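Side-chain contacts in Es1 family protein (Ehrlichia chaffeensis, PDB 3L3B), which belongs to the DJ-1/PfpI family, carries an amidotransferase-like domain and probably has a part in isoprenoid biosynthesis, though its precise role is not established: residues N218-L221 with Y222-Y225; V82-I85 with L86-S89. All coordinates share one frame; numbering follows the deposited sequence.

Interaction 1 (N218-L221 with Y222-Y225)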
ATOM      1  N   ASN B 218     -17.219   3.272   3.387  1.00 21.95           N
ATOM      2  CA  ASN B 218     -16.956   2.092   2.560  1.00 23.79           C
ATOM      3  C   ASN B 218     -17.037   2.505   1.089  1.00 22.62           C
ATOM      4  O   ASN B 218     -17.953   2.109   0.345  1.00 23.67           O
ATOM      5  CB  ASN B 218     -17.984   0.989   2.882  1.00 24.41           C
ATOM      6  CG  ASN B 218     -17.394  -0.404   2.802  1.00 29.96           C
ATOM      7  OD1 ASN B 218     -16.175  -0.579   2.617  1.00 38.88           O
ATOM      8  ND2 ASN B 218     -18.254  -1.417   2.952  1.00 34.75           N
ATOM      9  N   ASP B 219     -16.057   3.307   0.691  1.00 20.69           N
ATOM     10  CA  ASP B 219     -16.070   4.020  -0.573  1.00 19.52           C
ATOM     11  C   ASP B 219     -14.994   3.399  -1.487  1.00 18.17           C
ATOM     12  O   ASP B 219     -14.239   2.509  -1.076  1.00 18.41           O
ATOM     13  CB  ASP B 219     -15.775   5.491  -0.311  1.00 19.90           C
ATOM     14  CG  ASP B 219     -16.441   6.407  -1.291  1.00 22.80           C
ATOM     15  OD1 ASP B 219     -16.653   5.977  -2.457  1.00 28.22           O
ATOM     16  OD2 ASP B 219     -16.749   7.563  -0.902  1.00 26.89           O
ATOM     17  N   SER B 220     -14.927   3.862  -2.720  1.00 16.23           N
ATOM     18  CA  SER B 220     -13.954   3.335  -3.677  1.00 15.53           C
ATOM     19  C   SER B 220     -12.562   3.905  -3.409  1.00 14.14           C
ATOM     20  O   SER B 220     -12.399   4.999  -2.849  1.00 15.15           O
ATOM     21  CB  SER B 220     -14.380   3.681  -5.119  1.00 15.09           C
ATOM     22  OG  SER B 220     -14.200   5.082  -5.325  1.00 18.23           O
ATOM     23  N   LEU B 221     -11.551   3.172  -3.837  1.00 12.72           N
ATOM     24  CA  LEU B 221     -10.161   3.606  -3.666  1.00 11.34           C
ATOM     25  C   LEU B 221      -9.909   4.911  -4.401  1.00 10.64           C
ATOM     26  O   LEU B 221      -9.203   5.788  -3.915  1.00 10.17           O
ATOM     27  CB  LEU B 221      -9.251   2.486  -4.191  1.00 11.48           C
ATOM     28  CG  LEU B 221      -7.736   2.659  -4.091  1.00 10.65           C
ATOM     29  CD1 LEU B 221      -7.194   3.003  -2.713  1.00  9.62           C
ATOM     30  CD2 LEU B 221      -7.107   1.321  -4.645  1.00  9.78           C
ATOM     31  N   TYR B 222     -10.504   5.064  -5.590  1.00 10.78           N
ATOM     32  CA  TYR B 222     -10.243   6.295  -6.353  1.00 11.37           C
ATOM     33  C   TYR B 222     -10.787   7.515  -5.579  1.00 10.85           C
ATOM     34  O   TYR B 222     -10.133   8.522  -5.505  1.00  9.64           O
ATOM     35  CB  TYR B 222     -10.783   6.210  -7.777  1.00 12.13           C
ATOM     36  CG  TYR B 222     -10.509   7.453  -8.602  1.00 15.42           C
ATOM     37  CD1 TYR B 222      -9.215   7.768  -9.036  1.00 16.95           C
ATOM     38  CD2 TYR B 222     -11.539   8.329  -8.917  1.00 17.48           C
ATOM     39  CE1 TYR B 222      -8.964   8.940  -9.776  1.00 20.06           C
ATOM     40  CE2 TYR B 222     -11.310   9.491  -9.662  1.00 19.76           C
ATOM     41  CZ  TYR B 222     -10.023   9.794 -10.093  1.00 20.85           C
ATOM     42  OH  TYR B 222      -9.837  10.961 -10.820  1.00 23.24           O
ATOM     43  N   ASN B 223     -11.964   7.399  -4.968  1.00 11.14           N
ATOM     44  CA  ASN B 223     -12.531   8.515  -4.185  1.00 10.72           C
ATOM     45  C   ASN B 223     -11.753   8.806  -2.948  1.00 10.70           C
ATOM     46  O   ASN B 223     -11.470   9.945  -2.667  1.00 11.20           O
ATOM     47  CB  ASN B 223     -14.008   8.273  -3.882  1.00 10.86           C
ATOM     48  CG  ASN B 223     -14.852   8.397  -5.126  1.00 12.65           C
ATOM     49  OD1 ASN B 223     -14.490   9.153  -6.016  1.00 10.66           O
ATOM     50  ND2 ASN B 223     -15.947   7.629  -5.226  1.00 15.54           N
ATOM     51  N   VAL B 224     -11.334   7.766  -2.258  1.00 10.78           N
ATOM     52  CA  VAL B 224     -10.427   7.904  -1.134  1.00 11.35           C
ATOM     53  C   VAL B 224      -9.186   8.719  -1.548  1.00 10.99           C
ATOM     54  O   VAL B 224      -8.781   9.635  -0.835  1.00  9.60           O
ATOM     55  CB  VAL B 224     -10.008   6.524  -0.548  1.00 11.78           C
ATOM     56  CG1 VAL B 224      -8.798   6.673   0.407  1.00  9.10           C
ATOM     57  CG2 VAL B 224     -11.233   5.815   0.144  1.00 12.82           C
ATOM     58  N   TYR B 225      -8.629   8.404  -2.713  1.00 10.42           N
ATOM     59  CA  TYR B 225      -7.428   9.085  -3.210  1.00 10.43           C
ATOM     60  C   TYR B 225      -7.657  10.577  -3.490  1.00 10.97           C
ATOM     61  O   TYR B 225      -6.763  11.394  -3.263  1.00 11.19           O
ATOM     62  CB  TYR B 225      -6.914   8.361  -4.459  1.00 11.59           C
ATOM     63  CG  TYR B 225      -6.040   9.139  -5.440  1.00 13.12           C
ATOM     64  CD1 TYR B 225      -4.676   9.383  -5.199  1.00 16.71           C
ATOM     65  CD2 TYR B 225      -6.566   9.577  -6.639  1.00 17.71           C
ATOM     66  CE1 TYR B 225      -3.874  10.067  -6.171  1.00 16.95           C
ATOM     67  CE2 TYR B 225      -5.800  10.275  -7.566  1.00 20.11           C
ATOM     68  CZ  TYR B 225      -4.459  10.509  -7.335  1.00 20.08           C
ATOM     69  OH  TYR B 225      -3.776  11.221  -8.320  1.00 25.23           O
TER
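Asp219 OD1 is gripped by two donors just ahead of helix 221-238. Ser220 N, the amide of the next residue, donates to Asp219 OD1 at 2.7 Å, on the anti side of the carboxylate. From the side-chain amide of Asn223, ND2 donates to Asp219 OD1 at 3.3 Å, a straight but weak bond. The two side chains cross at about a right angle, with carboxylate and amide planes 69° apart. The other oxygen, OD2, is bonded to Thr198 OG1, which ties the acid to a neighbouring loop.

Ser220 is the N-cap. Ser220 OG stands between the backbone N and the carbonyl carbon (chi1 71°), and from there it accepts from Asn223 N at 3.2 Å. Asn223 ND2 also lies 3.1 Å from Ser220 OG, but the angle is poor and this approach is no hydrogen bond. Behind the cap the helical pattern starts at once: Val224 N donates to Ser220 O at 3.0 Å and Tyr225 N to Leu221 O at 2.9 Å. Val224 CG2 packs 3.3 Å from Ser220 O, alongside that first bond. Leu221 points away from the turn, onto Leu46 of helix 41-53 and Met48 of the second subunit.

Tyr222 N donates to Asp52 OD2 of the second subunit, so three of the first amides, those of Tyr222, Asn223 and Val224, are taken by a carboxylate across the interface, the serine hydroxyl and a backbone carbonyl. Asp219 and Asp52 of the second subunit, both near the helix N-terminus, would be expected to interact favourably with its dipole, and both are probably stabilised as anions.

Interaction 2 (V82-I85 with L86-S89)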
ATOM      1  N   VAL B  82       2.250 -12.230  17.986  1.00 13.82           N
ATOM      2  CA  VAL B  82       2.703 -10.863  18.374  1.00 14.46           C
ATOM      3  C   VAL B  82       3.548 -10.257  17.247  1.00 13.73           C
ATOM      4  O   VAL B  82       4.368 -10.947  16.640  1.00 14.07           O
ATOM      5  CB  VAL B  82       3.476 -10.782  19.730  1.00 15.34           C
ATOM      6  CG1 VAL B  82       4.399  -9.560  19.727  1.00 16.61           C
ATOM      7  CG2 VAL B  82       2.496 -10.616  20.940  1.00 15.36           C
ATOM      8  N   ARG B  83       3.291  -8.991  16.939  1.00 12.30           N
ATOM      9  CA  ARG B  83       4.051  -8.234  15.924  1.00 11.18           C
ATOM     10  C   ARG B  83       4.474  -6.876  16.437  1.00 10.42           C
ATOM     11  O   ARG B  83       3.768  -6.236  17.183  1.00 11.56           O
ATOM     12  CB  ARG B  83       3.256  -8.067  14.621  1.00 10.34           C
ATOM     13  CG  ARG B  83       3.004  -9.409  13.946  1.00  9.22           C
ATOM     14  CD  ARG B  83       2.322  -9.256  12.579  1.00  5.96           C
ATOM     15  NE  ARG B  83       2.015 -10.596  12.058  1.00  7.24           N
ATOM     16  CZ  ARG B  83       1.564 -10.873  10.848  1.00  7.78           C
ATOM     17  NH1 ARG B  83       1.314  -9.928   9.956  1.00 11.63           N
ATOM     18  NH2 ARG B  83       1.326 -12.129  10.525  1.00  4.60           N
ATOM     19  N   ASN B  84       5.675  -6.478  16.049  1.00  9.88           N
ATOM     20  CA  ASN B  84       6.261  -5.208  16.387  1.00  9.14           C
ATOM     21  C   ASN B  84       5.864  -4.157  15.342  1.00  9.37           C
ATOM     22  O   ASN B  84       6.016  -4.361  14.115  1.00  9.44           O
ATOM     23  CB  ASN B  84       7.782  -5.394  16.545  1.00  9.39           C
ATOM     24  CG  ASN B  84       8.511  -4.115  16.805  1.00 10.58           C
ATOM     25  OD1 ASN B  84       8.527  -3.220  15.948  1.00 12.06           O
ATOM     26  ND2 ASN B  84       9.130  -3.995  18.015  1.00 10.67           N
ATOM     27  N   ILE B  85       5.311  -3.052  15.842  1.00  8.97           N
ATOM     28  CA  ILE B  85       4.844  -1.946  15.045  1.00  9.07           C
ATOM     29  C   ILE B  85       5.885  -1.421  14.075  1.00 10.20           C
ATOM     30  O   ILE B  85       5.583  -1.195  12.908  1.00  9.36           O
ATOM     31  CB  ILE B  85       4.348  -0.783  15.925  1.00  8.86           C
ATOM     32  CG1 ILE B  85       3.109  -1.146  16.752  1.00  7.05           C
ATOM     33  CG2 ILE B  85       4.096   0.443  15.096  1.00  6.46           C
ATOM     34  CD1 ILE B  85       2.803  -0.023  17.831  1.00  9.11           C
ATOM     35  N   LEU B  86       7.120  -1.303  14.536  1.00 10.87           N
ATOM     36  CA  LEU B  86       8.197  -0.761  13.695  1.00 11.78           C
ATOM     37  C   LEU B  86       8.639  -1.761  12.612  1.00 11.25           C
ATOM     38  O   LEU B  86       8.794  -1.388  11.452  1.00 11.50           O
ATOM     39  CB  LEU B  86       9.390  -0.338  14.577  1.00 12.20           C
ATOM     40  CG  LEU B  86      10.671   0.210  13.946  1.00 14.33           C
ATOM     41  CD1 LEU B  86      10.349   1.431  13.109  1.00 14.96           C
ATOM     42  CD2 LEU B  86      11.718   0.584  15.030  1.00 14.32           C
ATOM     43  N   VAL B  87       8.834  -3.018  12.978  1.00 10.43           N
ATOM     44  CA  VAL B  87       9.157  -4.063  12.009  1.00  9.56           C
ATOM     45  C   VAL B  87       8.086  -4.170  10.937  1.00  9.38           C
ATOM     46  O   VAL B  87       8.374  -4.206   9.742  1.00  9.30           O
ATOM     47  CB  VAL B  87       9.398  -5.436  12.720  1.00 10.53           C
ATOM     48  CG1 VAL B  87       9.545  -6.637  11.681  1.00 10.09           C
ATOM     49  CG2 VAL B  87      10.620  -5.340  13.632  1.00  9.24           C
ATOM     50  N   GLU B  88       6.829  -4.193  11.337  1.00  8.94           N
ATOM     51  CA  GLU B  88       5.739  -4.232  10.350  1.00  8.18           C
ATOM     52  C   GLU B  88       5.586  -2.962   9.476  1.00  8.04           C
ATOM     53  O   GLU B  88       5.306  -3.040   8.287  1.00  6.86           O
ATOM     54  CB  GLU B  88       4.426  -4.582  11.034  1.00  7.87           C
ATOM     55  CG  GLU B  88       4.397  -5.954  11.708  1.00  8.82           C
ATOM     56  CD  GLU B  88       5.015  -7.067  10.898  1.00 10.81           C
ATOM     57  OE1 GLU B  88       4.600  -7.233   9.718  1.00  7.91           O
ATOM     58  OE2 GLU B  88       5.906  -7.774  11.432  1.00 10.07           O
ATOM     59  N   SER B  89       5.745  -1.784  10.077  1.00  8.42           N
ATOM     60  CA  SER B  89       5.742  -0.553   9.347  1.00  7.62           C
ATOM     61  C   SER B  89       6.821  -0.514   8.277  1.00  7.54           C
ATOM     62  O   SER B  89       6.628   0.141   7.251  1.00  7.14           O
ATOM     63  CB  SER B  89       5.941   0.681  10.291  1.00  7.21           C
ATOM     64  OG  SER B  89       4.888   0.791  11.243  1.00  9.86           O
TER
HETATM   65  O   HOH W   1       1.739  -7.004   9.650  1.00 11.91           O
HETATM   66  O   HOH W   2       6.938  -8.081  13.829  1.00 11.02           O
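Asn84 O accepts from Glu88 N at 2.9 Å, an almost linear i to i+4 bond that sets the first turn of helix 85-92, with Asn84 as its N-cap. The cap is made by the side-chain carbonyl: with CG anti to the backbone N (chi1 176°), Asn84 OD1 faces the first amides of the helix, accepting from Val87 N at 3.0 Å and 165° and, in a weak, strongly bent bond, from Leu86 N at 2.8 Å. The other end of this amide, ND2, is held by Asn64 OD1.

On another side of the turn, Arg83 and Glu88 cross at about a right angle. Their aliphatic parts meet, Arg83 CB lying 3.8 Å from Glu88 CG. The charged ends stay apart: Arg83 NH1 is 4.3 Å from Glu88 OE1, and the oxygen sits well out of the guanidinium plane. One water bridges them, accepting from NH1 and donating to OE1; a second joins Asn84 N to Glu88 OE2. The direct salt bridges go to Glu81 from Arg83, to Arg91 from Glu88, and reciprocally between Arg83 and Glu88 of the two subunits, so this turn helps to tie the dimer together.

Ile85 O carries the pattern on with two bonds, Ser89 N and Ser89 OG arriving from opposite faces of its carbonyl plane, the hydroxyl Ser89 OG at 2.7 Å from Ile85 O.

In the fold
Interactions 1 and 2 both cap a helix N-terminus and both touch the second subunit, yet they are separate sites, their centres 26 Å apart and their nearest atoms about 17 Å. Interaction 2 is buried, and its helix 85-92 packs on strands 56-62 and 97-99 at one edge of the main sheet; interaction 1, partly buried, starts helix 221-238 beside helix 41-53. The caps differ in chemistry: a serine hydroxyl backed by a neighbouring acid in 218-225, an asparagine carbonyl in 82-89. Towards the second subunit, interaction 1 offers a backbone amide to an acid, whereas in interaction 2 Arg83 and Glu88 each pair with the opposite residue of the other chain.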